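Local coordinates for cytochrome P450 (Picrophilus torridus, PDB 2RFB), which binds heme and probably acts as a monooxygenase, inserting one atom of molecular oxygen into a substrate, at residues 213-218 with 308-313; 319-324 with 338-343. All coordinates share one frame; numbering follows the deposited sequence.

In the fold
Interaction 1 lies on helix 298-315, which follows the heme ligand Cys295, and interaction 2 on the chain just beyond it. Interaction 1 seats helix 211-216 and Arg218, the first residue of the next helix, against the last third of helix 298-315. Interaction 2 pairs the chain leaving that helix with the C-terminus. Their centres are about 19 Å apart, but they touch directly, Ile312 CG2 lying 3.7 Å from Ile319 CD1, and helix 175-206 packs against both of these isoleucines. Neither contact reaches the annotated heme-binding residues. The nearer approach noted is in interaction 1, where the side chain of Leu309 is about 12 Å from the heme.

Interaction 1 (213-218 with 308-313); sequences DALKNR and ALNDIL
The J–K corner of the P450 fold, where helix 211-216 hands over to helix 218-228, docks on the L helix (298-315), with Leu215 and Arg218 meeting Leu313, Leu309 and Asn310. No hydrogen bond joins the two segments; what holds them is apolar packing and one stack of flat groups. Asn217 makes the corner: it is the first residue to leave the J helix and the N-cap of the next one. On the J side, Ala214 CB meets Leu313 CD1 at 3.9 Å. Leu215 runs past Leu313 in the opposite direction, its CG 4.2 Å from the same CD1, so this one methyl is shared by two neighbours. The Leu215 and Asn310 side chains cross at about a right angle, with Leu215 CD2 3.4 Å from Asn310 ND2.

One helical turn back, Leu309 lies alongside Arg218, antiparallel to it, with CD2 3.9 Å from Arg218 CG. Phe221 of the K helix touches Leu309 and Ala214, and Met200 of helix 175-206 also packs on Leu309. Arg218 CD rests 3.4 Å from Asn310 CB. A bend at chi3 (-90°) then turns the guanidinium to lie across the amide, the two planes only 16° apart, with Asn310 CG 3.6 Å above the guanidinium plane and displaced toward its rim. Asn310 presents its amide this way with CG trans to the main-chain N (chi1 -164°). Arg218 NH1 also makes a weak hydrogen bond to Ser306 O. This is the J–K corner docked on the L helix, as in the cytochrome P450 fold.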
ATOM      1  N   ASP A 213      24.165   3.028   8.458  1.00 72.32           N
ATOM      2  CA  ASP A 213      23.526   4.178   7.839  1.00 72.31           C
ATOM      3  C   ASP A 213      22.016   4.099   7.977  1.00 71.82           C
ATOM      4  O   ASP A 213      21.365   5.120   8.163  1.00 72.98           O
ATOM      5  CB  ASP A 213      23.867   4.299   6.380  1.00 72.34           C
ATOM      6  CG  ASP A 213      25.300   4.600   6.139  1.00 75.56           C
ATOM      7  OD1 ASP A 213      26.033   5.143   7.024  1.00 75.35           O
ATOM      8  OD2 ASP A 213      25.681   4.289   4.996  1.00 81.37           O
ATOM      9  N   ALA A 214      21.460   2.897   7.876  1.00 70.65           N
ATOM     10  CA  ALA A 214      20.011   2.706   8.012  1.00 69.47           C
ATOM     11  C   ALA A 214      19.545   3.191   9.380  1.00 68.75           C
ATOM     12  O   ALA A 214      18.496   3.804   9.488  1.00 68.70           O
ATOM     13  CB  ALA A 214      19.640   1.246   7.811  1.00 68.03           C
ATOM     14  N   LEU A 215      20.334   2.908  10.417  1.00 67.91           N
ATOM     15  CA  LEU A 215      19.984   3.303  11.777  1.00 67.41           C
ATOM     16  C   LEU A 215      20.003   4.808  11.965  1.00 66.92           C
ATOM     17  O   LEU A 215      19.216   5.317  12.744  1.00 66.71           O
ATOM     18  CB  LEU A 215      20.879   2.632  12.833  1.00 67.03           C
ATOM     19  CG  LEU A 215      20.413   1.199  13.177  1.00 67.55           C
ATOM     20  CD1 LEU A 215      21.415   0.426  14.036  1.00 63.43           C
ATOM     21  CD2 LEU A 215      19.023   1.212  13.808  1.00 65.60           C
ATOM     22  N   LYS A 216      20.896   5.490  11.251  1.00 66.03           N
ATOM     23  CA  LYS A 216      21.085   6.903  11.402  1.00 66.26           C
ATOM     24  C   LYS A 216      20.078   7.674  10.579  1.00 66.48           C
ATOM     25  O   LYS A 216      19.918   8.873  10.767  1.00 67.09           O
ATOM     26  CB  LYS A 216      22.511   7.304  11.004  1.00 66.17           C
ATOM     27  CG  LYS A 216      23.549   6.978  12.056  1.00 67.26           C
ATOM     28  CD  LYS A 216      24.943   7.007  11.475  1.00 69.23           C
ATOM     29  CE  LYS A 216      25.995   7.138  12.558  1.00 71.42           C
ATOM     30  NZ  LYS A 216      26.240   5.843  13.285  1.00 75.44           N
ATOM     31  N   ASN A 217      19.425   7.002   9.643  1.00 66.75           N
ATOM     32  CA  ASN A 217      18.390   7.631   8.836  1.00 66.95           C
ATOM     33  C   ASN A 217      17.375   6.607   8.399  1.00 66.04           C
ATOM     34  O   ASN A 217      17.357   6.189   7.263  1.00 66.41           O
ATOM     35  CB  ASN A 217      19.001   8.343   7.627  1.00 67.12           C
ATOM     36  CG  ASN A 217      17.983   9.224   6.827  1.00 70.05           C
ATOM     37  OD1 ASN A 217      18.411   9.943   5.915  1.00 76.52           O
ATOM     38  ND2 ASN A 217      16.676   9.187   7.161  1.00 66.73           N
ATOM     39  N   ARG A 218      16.493   6.235   9.299  1.00 66.29           N
ATOM     40  CA  ARG A 218      15.450   5.267   8.982  1.00 66.64           C
ATOM     41  C   ARG A 218      14.562   5.709   7.830  1.00 66.95           C
ATOM     42  O   ARG A 218      14.373   4.937   6.871  1.00 66.61           O
ATOM     43  CB  ARG A 218      14.656   4.921  10.219  1.00 65.90           C
ATOM     44  CG  ARG A 218      15.524   4.102  11.155  1.00 70.06           C
ATOM     45  CD  ARG A 218      14.774   3.542  12.309  1.00 73.95           C
ATOM     46  NE  ARG A 218      14.796   4.488  13.429  1.00 78.41           N
ATOM     47  CZ  ARG A 218      13.714   5.073  13.934  1.00 79.84           C
ATOM     48  NH1 ARG A 218      12.485   4.836  13.426  1.00 77.93           N
ATOM     49  NH2 ARG A 218      13.876   5.911  14.941  1.00 80.26           N
ATOM     50  N   ALA A 308       9.404  -0.588  12.065  1.00 61.43           N
ATOM     51  CA  ALA A 308       9.718  -1.987  11.728  1.00 62.23           C
ATOM     52  C   ALA A 308      11.204  -2.162  11.481  1.00 62.26           C
ATOM     53  O   ALA A 308      11.831  -3.029  12.057  1.00 62.01           O
ATOM     54  CB  ALA A 308       8.904  -2.484  10.511  1.00 62.39           C
ATOM     55  N   LEU A 309      11.770  -1.309  10.636  1.00 63.07           N
ATOM     56  CA  LEU A 309      13.224  -1.270  10.456  1.00 63.36           C
ATOM     57  C   LEU A 309      13.962  -1.133  11.783  1.00 63.66           C
ATOM     58  O   LEU A 309      14.810  -1.969  12.126  1.00 65.01           O
ATOM     59  CB  LEU A 309      13.604  -0.105   9.559  1.00 63.55           C
ATOM     60  CG  LEU A 309      15.060  -0.034   9.106  1.00 65.13           C
ATOM     61  CD1 LEU A 309      15.457  -1.204   8.115  1.00 63.60           C
ATOM     62  CD2 LEU A 309      15.188   1.316   8.446  1.00 64.15           C
ATOM     63  N   ASN A 310      13.643  -0.115  12.554  1.00 62.21           N
ATOM     64  CA  ASN A 310      14.335  -0.000  13.792  1.00 62.82           C
ATOM     65  C   ASN A 310      14.261  -1.285  14.659  1.00 63.44           C
ATOM     66  O   ASN A 310      15.287  -1.804  15.153  1.00 63.01           O
ATOM     67  CB  ASN A 310      13.856   1.217  14.572  1.00 62.67           C
ATOM     68  CG  ASN A 310      14.800   1.586  15.664  1.00 63.59           C
ATOM     69  OD1 ASN A 310      14.399   2.104  16.686  1.00 66.30           O
ATOM     70  ND2 ASN A 310      16.066   1.295  15.467  1.00 63.05           N
ATOM     71  N   ASP A 311      13.056  -1.793  14.843  1.00 63.51           N
ATOM     72  CA  ASP A 311      12.887  -2.996  15.624  1.00 64.96           C
ATOM     73  C   ASP A 311      13.591  -4.213  15.036  1.00 64.81           C
ATOM     74  O   ASP A 311      14.138  -5.026  15.799  1.00 65.39           O
ATOM     75  CB  ASP A 311      11.405  -3.316  15.790  1.00 65.88           C
ATOM     76  CG  ASP A 311      10.749  -2.458  16.843  1.00 69.86           C
ATOM     77  OD1 ASP A 311      11.462  -1.691  17.553  1.00 71.34           O
ATOM     78  OD2 ASP A 311       9.517  -2.574  16.965  1.00 73.85           O
ATOM     79  N   ILE A 312      13.582  -4.359  13.710  1.00 63.60           N
ATOM     80  CA  ILE A 312      14.209  -5.530  13.127  1.00 63.29           C
ATOM     81  C   ILE A 312      15.688  -5.355  13.303  1.00 62.42           C
ATOM     82  O   ILE A 312      16.381  -6.253  13.692  1.00 62.57           O
ATOM     83  CB  ILE A 312      13.856  -5.697  11.655  1.00 63.62           C
ATOM     84  CG1 ILE A 312      12.461  -6.264  11.497  1.00 62.35           C
ATOM     85  CG2 ILE A 312      14.891  -6.538  10.894  1.00 64.44           C
ATOM     86  CD1 ILE A 312      11.943  -6.024  10.063  1.00 62.13           C
ATOM     87  N   LEU A 313      16.189  -4.174  13.048  1.00 63.32           N
ATOM     88  CA  LEU A 313      17.626  -4.009  13.164  1.00 63.06           C
ATOM     89  C   LEU A 313      18.146  -4.181  14.583  1.00 63.49           C
ATOM     90  O   LEU A 313      19.266  -4.685  14.740  1.00 63.44           O
ATOM     91  CB  LEU A 313      18.097  -2.708  12.519  1.00 63.77           C
ATOM     92  CG  LEU A 313      18.056  -2.678  10.980  1.00 62.62           C
ATOM     93  CD1 LEU A 313      18.376  -1.279  10.496  1.00 63.60           C
ATOM     94  CD2 LEU A 313      19.090  -3.604  10.456  1.00 64.36           C
TER

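Interaction 2 (319-324 with 338-343); sequences IKIDYK and DKLFLS
With CG anti to its main-chain N (chi1 -178°), Asp322 carries its carboxylate to where OD1 can accept Lys324 N and OD2 lies 4.2 Å from the C-terminal OXT of Ser343. Asp322 and Lys320 flank a single antiparallel bridge, a non-hydrogen-bonded pair of Ile321 and Leu342, consistent with the C-terminal beta region that follows the L helix in P450s. Asp322 N donates to Phe341 O at 2.6 Å, fairly straight (160°) and in the carbonyl plane, and Asp322 CB lies 3.4 Å from the same Phe341 O. The matching bond from Ser343 N to Lys320 O is modelled too short for its length to be trusted. Lys320 CB lies 3.6 Å from Ser343 O.

Beyond the bridge, Ile321 CG1 reaches Leu340 CD2 at 4.3 Å, and Leu340 packs on Ile201 of helix 175-206 and on Ile94 and Ile95. Asp205 of the same long helix accepts from Ile321 N, tying the pairing to the helical body.

The Asp322 carboxylate does two jobs. OD2 forms a salt bridge with Lys325 that probably offsets the like charge of the C-terminus. OD1 closes an Asx turn, accepting Lys324 N at 2.9 Å nearly along its C–O axis.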
ATOM      1  N   ILE A 319      21.688 -10.598   9.685  1.00 71.56           N
ATOM      2  CA  ILE A 319      20.479 -10.776   8.883  1.00 70.60           C
ATOM      3  C   ILE A 319      20.806 -11.414   7.519  1.00 69.50           C
ATOM      4  O   ILE A 319      21.142 -10.717   6.602  1.00 69.24           O
ATOM      5  CB  ILE A 319      19.715  -9.401   8.749  1.00 71.37           C
ATOM      6  CG1 ILE A 319      19.254  -8.961  10.141  1.00 70.90           C
ATOM      7  CG2 ILE A 319      18.541  -9.440   7.714  1.00 69.39           C
ATOM      8  CD1 ILE A 319      18.316  -7.816  10.162  1.00 70.83           C
ATOM      9  N   LYS A 320      20.754 -12.744   7.433  1.00 69.30           N
ATOM     10  CA  LYS A 320      20.835 -13.506   6.167  1.00 68.93           C
ATOM     11  C   LYS A 320      19.491 -14.153   5.894  1.00 67.68           C
ATOM     12  O   LYS A 320      18.917 -14.813   6.767  1.00 68.29           O
ATOM     13  CB  LYS A 320      21.861 -14.649   6.225  1.00 69.03           C
ATOM     14  CG  LYS A 320      23.254 -14.321   6.751  1.00 69.99           C
ATOM     15  CD  LYS A 320      23.985 -15.596   7.211  1.00 70.42           C
ATOM     16  CE  LYS A 320      25.168 -15.263   8.178  1.00 76.51           C
ATOM     17  NZ  LYS A 320      24.772 -14.393   9.374  1.00 75.48           N
ATOM     18  N   ILE A 321      18.981 -13.997   4.692  1.00 66.00           N
ATOM     19  CA  ILE A 321      17.727 -14.634   4.342  1.00 64.37           C
ATOM     20  C   ILE A 321      18.011 -16.078   4.001  1.00 64.33           C
ATOM     21  O   ILE A 321      18.911 -16.355   3.251  1.00 64.03           O
ATOM     22  CB  ILE A 321      17.079 -13.953   3.155  1.00 64.39           C
ATOM     23  CG1 ILE A 321      16.444 -12.620   3.586  1.00 63.52           C
ATOM     24  CG2 ILE A 321      16.063 -14.919   2.486  1.00 64.37           C
ATOM     25  CD1 ILE A 321      15.792 -11.763   2.431  1.00 62.22           C
ATOM     26  N   ASP A 322      17.265 -17.011   4.565  1.00 64.74           N
ATOM     27  CA  ASP A 322      17.470 -18.410   4.180  1.00 65.00           C
ATOM     28  C   ASP A 322      16.691 -18.757   2.922  1.00 64.84           C
ATOM     29  O   ASP A 322      15.505 -19.003   2.986  1.00 65.85           O
ATOM     30  CB  ASP A 322      17.083 -19.372   5.292  1.00 64.78           C
ATOM     31  CG  ASP A 322      17.334 -20.811   4.921  1.00 66.10           C
ATOM     32  OD1 ASP A 322      17.528 -21.135   3.722  1.00 67.90           O
ATOM     33  OD2 ASP A 322      17.341 -21.651   5.839  1.00 69.25           O
ATOM     34  N   TYR A 323      17.379 -18.852   1.798  1.00 64.36           N
ATOM     35  CA  TYR A 323      16.702 -19.039   0.521  1.00 64.44           C
ATOM     36  C   TYR A 323      16.263 -20.460   0.177  1.00 65.12           C
ATOM     37  O   TYR A 323      15.620 -20.665  -0.863  1.00 65.60           O
ATOM     38  CB  TYR A 323      17.559 -18.448  -0.622  1.00 63.93           C
ATOM     39  CG  TYR A 323      17.247 -16.989  -0.786  1.00 63.92           C
ATOM     40  CD1 TYR A 323      18.142 -16.013  -0.364  1.00 62.05           C
ATOM     41  CD2 TYR A 323      16.010 -16.587  -1.277  1.00 61.35           C
ATOM     42  CE1 TYR A 323      17.820 -14.684  -0.479  1.00 62.81           C
ATOM     43  CE2 TYR A 323      15.695 -15.254  -1.402  1.00 62.63           C
ATOM     44  CZ  TYR A 323      16.605 -14.322  -0.989  1.00 62.66           C
ATOM     45  OH  TYR A 323      16.285 -12.999  -1.106  1.00 65.01           O
ATOM     46  N   LYS A 324      16.628 -21.430   1.017  1.00 65.35           N
ATOM     47  CA  LYS A 324      16.164 -22.795   0.872  1.00 66.03           C
ATOM     48  C   LYS A 324      14.763 -22.976   1.485  1.00 65.94           C
ATOM     49  O   LYS A 324      14.198 -24.068   1.413  1.00 66.15           O
ATOM     50  CB  LYS A 324      17.160 -23.763   1.523  1.00 65.92           C
ATOM     51  CG  LYS A 324      18.375 -24.043   0.670  1.00 69.21           C
ATOM     52  CD  LYS A 324      19.458 -24.750   1.463  1.00 74.90           C
ATOM     53  CE  LYS A 324      20.694 -25.059   0.596  1.00 77.28           C
ATOM     54  NZ  LYS A 324      21.497 -23.820   0.415  1.00 79.51           N
ATOM     55  N   ASP A 338       6.686 -14.490  -0.083  1.00 66.63           N
ATOM     56  CA  ASP A 338       5.559 -15.278   0.268  1.00 67.05           C
ATOM     57  C   ASP A 338       5.795 -15.697   1.713  1.00 67.23           C
ATOM     58  O   ASP A 338       4.909 -15.527   2.554  1.00 67.44           O
ATOM     59  CB  ASP A 338       5.471 -16.475  -0.657  1.00 68.16           C
ATOM     60  CG  ASP A 338       4.388 -17.468  -0.243  1.00 68.49           C
ATOM     61  OD1 ASP A 338       3.377 -17.075   0.351  1.00 71.33           O
ATOM     62  OD2 ASP A 338       4.542 -18.643  -0.563  1.00 70.01           O
ATOM     63  N   LYS A 339       7.001 -16.215   1.976  1.00 66.00           N
ATOM     64  CA  LYS A 339       7.472 -16.582   3.281  1.00 65.42           C
ATOM     65  C   LYS A 339       8.924 -16.141   3.382  1.00 65.57           C
ATOM     66  O   LYS A 339       9.680 -16.181   2.378  1.00 64.78           O
ATOM     67  CB  LYS A 339       7.449 -18.105   3.434  1.00 66.84           C
ATOM     68  CG  LYS A 339       6.115 -18.744   3.609  1.00 67.37           C
ATOM     69  CD  LYS A 339       6.299 -20.212   3.422  1.00 70.94           C
ATOM     70  CE  LYS A 339       5.012 -20.911   3.058  1.00 73.22           C
ATOM     71  NZ  LYS A 339       4.177 -21.098   4.275  1.00 76.94           N
ATOM     72  N   LEU A 340       9.341 -15.764   4.592  1.00 64.77           N
ATOM     73  CA  LEU A 340      10.695 -15.274   4.801  1.00 64.43           C
ATOM     74  C   LEU A 340      11.282 -15.859   6.080  1.00 65.21           C
ATOM     75  O   LEU A 340      10.764 -15.635   7.180  1.00 66.01           O
ATOM     76  CB  LEU A 340      10.721 -13.759   4.847  1.00 63.76           C
ATOM     77  CG  LEU A 340      12.074 -13.029   4.687  1.00 64.02           C
ATOM     78  CD1 LEU A 340      11.886 -11.527   4.432  1.00 63.29           C
ATOM     79  CD2 LEU A 340      12.936 -13.189   5.946  1.00 64.50           C
ATOM     80  N   PHE A 341      12.354 -16.618   5.932  1.00 65.35           N
ATOM     81  CA  PHE A 341      13.006 -17.232   7.076  1.00 67.04           C
ATOM     82  C   PHE A 341      14.425 -16.767   7.100  1.00 67.51           C
ATOM     83  O   PHE A 341      15.119 -16.746   6.078  1.00 67.33           O
ATOM     84  CB  PHE A 341      13.006 -18.755   6.989  1.00 66.42           C
ATOM     85  CG  PHE A 341      11.666 -19.342   7.010  1.00 67.48           C
ATOM     86  CD1 PHE A 341      10.948 -19.499   5.825  1.00 67.89           C
ATOM     87  CD2 PHE A 341      11.090 -19.731   8.205  1.00 67.12           C
ATOM     88  CE1 PHE A 341       9.680 -20.060   5.838  1.00 66.53           C
ATOM     89  CE2 PHE A 341       9.812 -20.265   8.221  1.00 68.75           C
ATOM     90  CZ  PHE A 341       9.110 -20.438   7.023  1.00 66.91           C
ATOM     91  N   LEU A 342      14.840 -16.411   8.295  1.00 68.63           N
ATOM     92  CA  LEU A 342      16.123 -15.826   8.519  1.00 70.50           C
ATOM     93  C   LEU A 342      17.221 -16.831   8.770  1.00 71.91           C
ATOM     94  O   LEU A 342      17.045 -17.861   9.376  1.00 71.85           O
ATOM     95  CB  LEU A 342      16.049 -14.920   9.718  1.00 69.85           C
ATOM     96  CG  LEU A 342      16.258 -13.446   9.569  1.00 70.48           C
ATOM     97  CD1 LEU A 342      15.618 -12.845   8.326  1.00 68.19           C
ATOM     98  CD2 LEU A 342      15.758 -12.813  10.856  1.00 72.10           C
ATOM     99  N   SER A 343      18.385 -16.459   8.276  1.00 74.82           N
ATOM    100  CA  SER A 343      19.666 -16.948   8.774  1.00 76.13           C
ATOM    101  C   SER A 343      20.031 -18.143   7.987  1.00 76.67           C
ATOM    102  O   SER A 343      20.727 -18.030   6.968  1.00 76.92           O
ATOM    103  CB  SER A 343      19.611 -17.267  10.263  1.00 75.35           C
ATOM    104  OG  SER A 343      20.823 -17.848  10.614  1.00 75.98           O
ATOM    105  OXT SER A 343      19.575 -19.203   8.395  1.00 78.23           O
TER